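Local atomic coordinates of inactive dihydroorotase-like domain (Chaetomium thermophilum, PDB entry 5NNL), a protein that has the barrel-type fold of the dihydroorotase family but is an inactive member of it, without the enzymatic activity of its relatives. Residues Glu285-Phe290 against Val305-Val310; Cys180-Phe185 against Leu243-Thr248; Gln32-Ala37 against Val237-Ala242. All coordinates share one frame; numbering follows the deposited sequence.

Contact 1: residues Glu285-Phe290 against Val305-Val310; sequences ELDRAF and VLKGVV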
# COMPACT_ATOMS: atom_id res chain seq x y z
N GLU A 285 14.04 11.37 13.74
CA GLU A 285 14.02 11.93 15.09
C GLU A 285 12.69 11.50 15.70
O GLU A 285 11.65 12.13 15.51
CB GLU A 285 14.20 13.44 15.05
CG GLU A 285 15.60 13.84 14.59
CD GLU A 285 15.68 15.23 13.97
OE1 GLU A 285 16.72 15.90 14.16
OE2 GLU A 285 14.73 15.66 13.29
N LEU A 286 12.72 10.38 16.42
CA LEU A 286 11.50 9.72 16.88
C LEU A 286 10.71 10.59 17.85
O LEU A 286 9.48 10.50 17.91
CB LEU A 286 11.86 8.38 17.52
CG LEU A 286 10.75 7.59 18.20
CD1 LEU A 286 9.65 7.25 17.21
CD2 LEU A 286 11.32 6.32 18.81
N ASP A 287 11.39 11.44 18.63
CA ASP A 287 10.77 12.22 19.68
C ASP A 287 10.43 13.64 19.26
O ASP A 287 9.78 14.36 20.04
CB ASP A 287 11.68 12.28 20.91
CG ASP A 287 11.47 11.11 21.85
OD1 ASP A 287 10.31 10.67 22.02
OD2 ASP A 287 12.47 10.63 22.42
N ARG A 288 10.85 14.08 18.08
CA ARG A 288 10.60 15.45 17.68
C ARG A 288 9.13 15.64 17.33
O ARG A 288 8.58 14.90 16.50
CB ARG A 288 11.48 15.83 16.50
CG ARG A 288 11.47 17.32 16.20
CD ARG A 288 12.39 17.69 15.07
NE ARG A 288 12.17 19.06 14.64
CZ ARG A 288 12.64 19.59 13.51
NH1 ARG A 288 13.37 18.86 12.68
NH2 ARG A 288 12.38 20.86 13.22
N ALA A 289 8.49 16.60 17.97
CA ALA A 289 7.10 16.93 17.67
C ALA A 289 7.02 17.87 16.48
O ALA A 289 7.95 18.62 16.18
CB ALA A 289 6.43 17.58 18.88
N PHE A 290 5.88 17.82 15.79
CA PHE A 290 5.62 18.71 14.67
C PHE A 290 4.11 18.76 14.45
O PHE A 290 3.41 17.78 14.69
CB PHE A 290 6.33 18.25 13.40
CG PHE A 290 5.68 17.07 12.74
CD1 PHE A 290 5.93 15.78 13.18
CD2 PHE A 290 4.81 17.24 11.67
CE1 PHE A 290 5.33 14.69 12.58
CE2 PHE A 290 4.21 16.16 11.06
CZ PHE A 290 4.47 14.88 11.52
N VAL A 305 -0.67 17.40 16.64
CA VAL A 305 0.76 17.30 16.86
C VAL A 305 1.13 15.83 16.95
O VAL A 305 0.61 15.10 17.81
CB VAL A 305 1.19 18.06 18.12
CG1 VAL A 305 2.67 17.83 18.40
CG2 VAL A 305 0.91 19.54 17.96
N LEU A 306 2.02 15.39 16.07
CA LEU A 306 2.53 14.03 16.07
C LEU A 306 4.03 14.05 16.37
O LEU A 306 4.65 15.11 16.46
CB LEU A 306 2.26 13.34 14.73
CG LEU A 306 0.80 13.32 14.28
CD1 LEU A 306 0.67 12.79 12.86
CD2 LEU A 306 -0.06 12.50 15.23
N LYS A 307 4.60 12.86 16.54
CA LYS A 307 6.03 12.70 16.73
C LYS A 307 6.61 11.84 15.61
O LYS A 307 5.95 10.93 15.09
CB LYS A 307 6.34 12.07 18.09
CG LYS A 307 5.82 12.90 19.25
CD LYS A 307 6.75 12.90 20.44
CE LYS A 307 6.20 13.78 21.56
NZ LYS A 307 7.17 14.00 22.67
N GLY A 308 7.86 12.13 15.25
CA GLY A 308 8.54 11.39 14.21
C GLY A 308 8.82 12.24 12.99
O GLY A 308 8.00 12.32 12.08
N VAL A 309 9.99 12.88 12.97
CA VAL A 309 10.42 13.71 11.86
C VAL A 309 11.43 12.92 11.03
O VAL A 309 12.36 12.32 11.58
CB VAL A 309 11.01 15.04 12.35
CG1 VAL A 309 11.73 15.78 11.22
CG2 VAL A 309 9.90 15.92 12.93
N VAL A 310 11.24 12.93 9.72
CA VAL A 310 12.17 12.28 8.79
C VAL A 310 13.36 13.22 8.61
O VAL A 310 13.32 14.15 7.81
CB VAL A 310 11.50 11.95 7.45
CG1 VAL A 310 12.49 11.28 6.51
CG2 VAL A 310 10.29 11.07 7.68
O HOH W 1 8.67 12.16 23.23
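Phe290 and Val309 carry the tightly packed side of this antiparallel pairing. Phe290 CG sits between its own backbone N and carbonyl carbon (chi1 75°), and this swings the ring across the neighbouring strand. Its CE1 comes 4.0 Å from Leu306 CB, and its CD1 lies equally near Val309 CG2. The same methyl, Val309 CG2, is met from another direction by the aliphatic part of Arg288, whose CD is 3.7 Å away. Because the arginine chain is extended, its NH1 reaches on to OE2 of Glu285 (3.5 Å), a salt bridge in which the carboxylate oxygen lies at the guanidinium edge, in its plane; the same OE2 rests 3.6 Å from Val309 CG1. Paired backbone bonds join Glu285 with Val309 and Phe290 with Leu306. Between them the chain turns a corner through a type I turn, Glu285 to Arg288, and the register slips by two, a beta bulge. Here Gly308 N donates to Arg288 O at 3.1 Å, and the glycine adopts a positive phi of 114°. The opposite face is looser: Ala289 CB meets Val305 CG1 at 3.8 Å, both residues being exposed. Lys307 lays its CD 3.4 Å from Asp287 O, while the Asp287 carboxylate forms a salt bridge with Arg2. Helix 242-251 packs against this region: Phe290 rests on Pro244 and Leu306 on Thr248, while Leu286 from the turn reaches Leu247, and strand 281-291 has strand 3-11 as its other neighbour.

Contact 2: residues Cys180-Phe185 against Leu243-Thr248; sequences CVYSLF and LPLLLT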
# COMPACT_ATOMS: atom_id res chain seq x y z
N CYS A 180 -4.42 -0.64 6.15
CA CYS A 180 -4.04 0.74 5.91
C CYS A 180 -3.82 1.45 7.24
O CYS A 180 -4.58 1.26 8.19
CB CYS A 180 -5.11 1.47 5.10
SG CYS A 180 -5.58 0.63 3.58
N VAL A 181 -2.79 2.30 7.29
CA VAL A 181 -2.43 2.94 8.55
C VAL A 181 -3.59 3.75 9.11
O VAL A 181 -3.85 3.72 10.32
CB VAL A 181 -1.17 3.82 8.36
CG1 VAL A 181 -0.89 4.66 9.61
CG2 VAL A 181 0.04 2.94 8.03
N TYR A 182 -4.30 4.48 8.26
CA TYR A 182 -5.43 5.28 8.73
C TYR A 182 -6.46 4.42 9.46
O TYR A 182 -7.12 4.90 10.38
CB TYR A 182 -6.11 6.01 7.57
CG TYR A 182 -5.54 7.37 7.22
CD1 TYR A 182 -4.34 7.82 7.77
CD2 TYR A 182 -6.21 8.20 6.33
CE1 TYR A 182 -3.84 9.07 7.43
CE2 TYR A 182 -5.71 9.44 6.00
CZ TYR A 182 -4.53 9.87 6.55
OH TYR A 182 -4.06 11.11 6.20
N SER A 183 -6.62 3.16 9.04
CA SER A 183 -7.61 2.29 9.67
C SER A 183 -7.37 2.15 11.17
O SER A 183 -8.33 1.92 11.93
CB SER A 183 -7.59 0.91 9.02
OG SER A 183 -8.04 0.97 7.68
N LEU A 184 -6.12 2.24 11.62
CA LEU A 184 -5.82 2.07 13.04
C LEU A 184 -6.09 3.32 13.86
O LEU A 184 -6.15 3.23 15.09
CB LEU A 184 -4.36 1.65 13.22
CG LEU A 184 -3.95 0.26 12.73
CD1 LEU A 184 -2.51 -0.04 13.13
CD2 LEU A 184 -4.87 -0.83 13.26
N PHE A 185 -6.25 4.48 13.22
CA PHE A 185 -6.39 5.74 13.94
C PHE A 185 -7.63 6.53 13.55
O PHE A 185 -7.83 7.64 14.07
CB PHE A 185 -5.14 6.60 13.70
CG PHE A 185 -3.86 5.90 14.05
CD1 PHE A 185 -3.42 5.88 15.36
CD2 PHE A 185 -3.12 5.26 13.08
CE1 PHE A 185 -2.25 5.23 15.69
CE2 PHE A 185 -1.94 4.61 13.40
CZ PHE A 185 -1.51 4.60 14.71
N LEU A 243 3.68 7.26 8.70
CA LEU A 243 4.73 6.82 9.60
C LEU A 243 4.68 7.59 10.92
O LEU A 243 4.79 6.98 11.98
CB LEU A 243 6.10 6.96 8.92
CG LEU A 243 7.33 6.50 9.70
CD1 LEU A 243 7.23 5.03 10.06
CD2 LEU A 243 8.59 6.76 8.88
N PRO A 244 4.50 8.92 10.90
CA PRO A 244 4.39 9.63 12.19
C PRO A 244 3.25 9.12 13.05
O PRO A 244 3.42 9.01 14.28
CB PRO A 244 4.17 11.09 11.76
CG PRO A 244 4.77 11.18 10.42
CD PRO A 244 4.59 9.85 9.76
N LEU A 245 2.09 8.82 12.46
CA LEU A 245 1.02 8.19 13.22
C LEU A 245 1.50 6.93 13.92
O LEU A 245 1.20 6.70 15.10
CB LEU A 245 -0.16 7.87 12.30
CG LEU A 245 -1.05 9.04 11.86
CD1 LEU A 245 -1.95 8.61 10.70
CD2 LEU A 245 -1.88 9.56 13.02
N LEU A 246 2.28 6.11 13.21
CA LEU A 246 2.82 4.89 13.82
C LEU A 246 3.86 5.22 14.88
O LEU A 246 3.85 4.63 15.97
CB LEU A 246 3.44 4.01 12.74
CG LEU A 246 2.48 3.47 11.69
CD1 LEU A 246 3.25 2.90 10.51
CD2 LEU A 246 1.56 2.42 12.29
N LEU A 247 4.76 6.16 14.59
CA LEU A 247 5.80 6.50 15.55
C LEU A 247 5.21 7.20 16.77
O LEU A 247 5.75 7.06 17.88
CB LEU A 247 6.86 7.37 14.88
CG LEU A 247 7.56 6.71 13.69
CD1 LEU A 247 8.56 7.66 13.08
CD2 LEU A 247 8.24 5.41 14.09
N THR A 248 4.12 7.94 16.60
CA THR A 248 3.41 8.48 17.75
C THR A 248 2.89 7.36 18.64
O THR A 248 2.92 7.46 19.87
CB THR A 248 2.28 9.39 17.28
OG1 THR A 248 2.81 10.43 16.45
CG2 THR A 248 1.55 10.02 18.47
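The Phe185 ring receives Leu245 CB over one face, a CH-pi contact 4.2 Å from CB to the ring centroid and 24° off the ring normal, and has Leu246 CD2 at its edge. Its CZ also approaches the main chain of the partner helix, 3.5 Å from Leu245 O. The Tyr182 ring offers Leu245 an edge instead: CD1 of the leucine lies near the ring plane, 3.8 Å from Tyr182 CE1, with the two side chains crossing at about a right angle. Leu245 thus fits between two aromatic residues, its CB against one and its CD1 against the other. Val181 CG2 adds a looser touch to Leu246 CD1 at 4.1 Å. No hydrogen bond crosses this buried interface; the tyrosine's OH turns instead to Asp241 OD2. The axes of the short helix 181-185 and of residues 243-248 lie 10.0 Å apart at 45°. Phe216 of strand 215-217 touches Val181, Leu184 and Leu246, Tyr182 leans on helix 221-228, and Leu243 and Leu247 pack onto Ile284 of strand 281-291.

Contact 3: residues Gln32-Ala37 against Val237-Ala242; sequences QASIAA and VGIADA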
# COMPACT_ATOMS: atom_id res chain seq x y z
N GLN A 32 7.76 11.45 -5.43
CA GLN A 32 8.39 12.54 -4.69
C GLN A 32 7.97 12.51 -3.22
O GLN A 32 8.82 12.47 -2.32
CB GLN A 32 8.01 13.90 -5.29
CG GLN A 32 8.48 14.15 -6.70
CD GLN A 32 8.02 15.50 -7.24
OE1 GLN A 32 7.68 16.40 -6.47
NE2 GLN A 32 7.99 15.64 -8.56
N ALA A 33 6.67 12.55 -2.97
CA ALA A 33 6.17 12.52 -1.61
C ALA A 33 6.54 11.23 -0.90
O ALA A 33 6.72 11.21 0.32
CB ALA A 33 4.65 12.72 -1.60
N SER A 34 6.67 10.13 -1.66
CA SER A 34 7.07 8.86 -1.05
C SER A 34 8.50 8.93 -0.52
O SER A 34 8.75 8.63 0.65
CB SER A 34 6.92 7.73 -2.06
OG SER A 34 5.56 7.44 -2.31
N ILE A 35 9.46 9.32 -1.37
CA ILE A 35 10.85 9.35 -0.92
C ILE A 35 11.02 10.36 0.21
O ILE A 35 11.78 10.13 1.15
CB ILE A 35 11.79 9.65 -2.11
CG1 ILE A 35 13.24 9.30 -1.74
CG2 ILE A 35 11.71 11.11 -2.56
CD1 ILE A 35 13.50 7.82 -1.56
N ALA A 36 10.29 11.47 0.14
CA ALA A 36 10.35 12.46 1.22
C ALA A 36 9.83 11.90 2.53
O ALA A 36 10.22 12.36 3.61
CB ALA A 36 9.55 13.71 0.83
N ALA A 37 8.94 10.91 2.48
CA ALA A 37 8.40 10.29 3.68
C ALA A 37 9.23 9.10 4.16
O ALA A 37 8.93 8.56 5.23
CB ALA A 37 6.96 9.84 3.45
N VAL A 237 -2.19 12.72 -0.62
CA VAL A 237 -2.88 12.57 0.65
C VAL A 237 -2.42 11.30 1.35
O VAL A 237 -2.34 10.22 0.74
CB VAL A 237 -4.41 12.56 0.45
CG1 VAL A 237 -4.93 13.96 0.20
CG2 VAL A 237 -4.82 11.61 -0.67
N GLY A 238 -2.13 11.42 2.65
CA GLY A 238 -1.86 10.28 3.50
C GLY A 238 -0.45 9.74 3.47
O GLY A 238 -0.14 8.83 4.25
N ILE A 239 0.43 10.28 2.62
CA ILE A 239 1.77 9.71 2.51
C ILE A 239 2.67 10.19 3.64
O ILE A 239 3.39 9.39 4.25
CB ILE A 239 2.38 10.03 1.13
CG1 ILE A 239 1.57 9.32 0.04
CG2 ILE A 239 3.84 9.59 1.06
CD1 ILE A 239 1.97 9.68 -1.38
N ALA A 240 2.66 11.49 3.94
CA ALA A 240 3.50 12.03 5.00
C ALA A 240 2.91 11.82 6.39
O ALA A 240 3.60 12.08 7.38
CB ALA A 240 3.74 13.52 4.76
N ASP A 241 1.66 11.34 6.48
CA ASP A 241 0.99 11.12 7.76
C ASP A 241 1.29 9.75 8.35
O ASP A 241 1.33 9.60 9.58
CB ASP A 241 -0.53 11.24 7.59
CG ASP A 241 -1.02 12.66 7.63
OD1 ASP A 241 -0.20 13.57 7.88
OD2 ASP A 241 -2.24 12.87 7.43
N ALA A 242 1.47 8.75 7.50
CA ALA A 242 1.36 7.36 7.94
C ALA A 242 2.41 7.04 9.00
O ALA A 242 2.07 6.58 10.10
CB ALA A 242 1.48 6.43 6.74
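With its CG1 directed opposite the carbonyl carbon (chi1 -66°) and the chain straight beyond (chi2 174°), Ile239 sends two separate branches to helix 26-37. CG2, on the branch opposite the backbone N, makes the nearest approach, 3.4 Å from Ala33 O, and lies 3.9 Å from both Ser34 CA and Ala37 CB. CD1, at the end of the longer branch, touches Ala33 CB at 4.1 Å. The isoleucine therefore packs against successive turns of the helix, between the methyls of Ala33 and Ala37. In return, Ala37 CB comes 3.7 Å from Ile239 O, and the Ala37 and Ala240 CA atoms are 5.4 Å apart. Ser34 presents its CA to the isoleucine, while its hydroxyl bonds back to Val30 O in the same helix. This loop precedes helix 242-251, and Ala242 at that helix's start touches Tyr39 of strand 39-44, which follows helix 26-37. No hydrogen bond or ion pair joins the two segments, and only 167 Å² is buried between them. The contact thus rests on shape: one branched side chain fits against a helix face formed by Ala33, Ser34 and Ala37, where the small side chains probably allow the loop to come close.

How the contacts relate
The three contacts lie close together, their centres about 12 to 14 Å apart; contact 1 is on the same side of the chain's centre as each of the other two. Along the chain, contacts 2 and 3 interlock: 32-37 comes first, then 180-185, then the adjoining 237-242 and 243-248. Contact 1 follows both, within 285-310. Helix 242-251 ties them together, since contact 3 holds the loop leading into it, contact 2 one flank, and contact 1 lies against another. Contact 1 also meets helix 26-37 directly, where Val310 CG2 packs 3.8 Å from Ala37 O. Sequence-distant parts, from an early helix to the late strands 281-291 and 305-315, are thereby brought together around one helix.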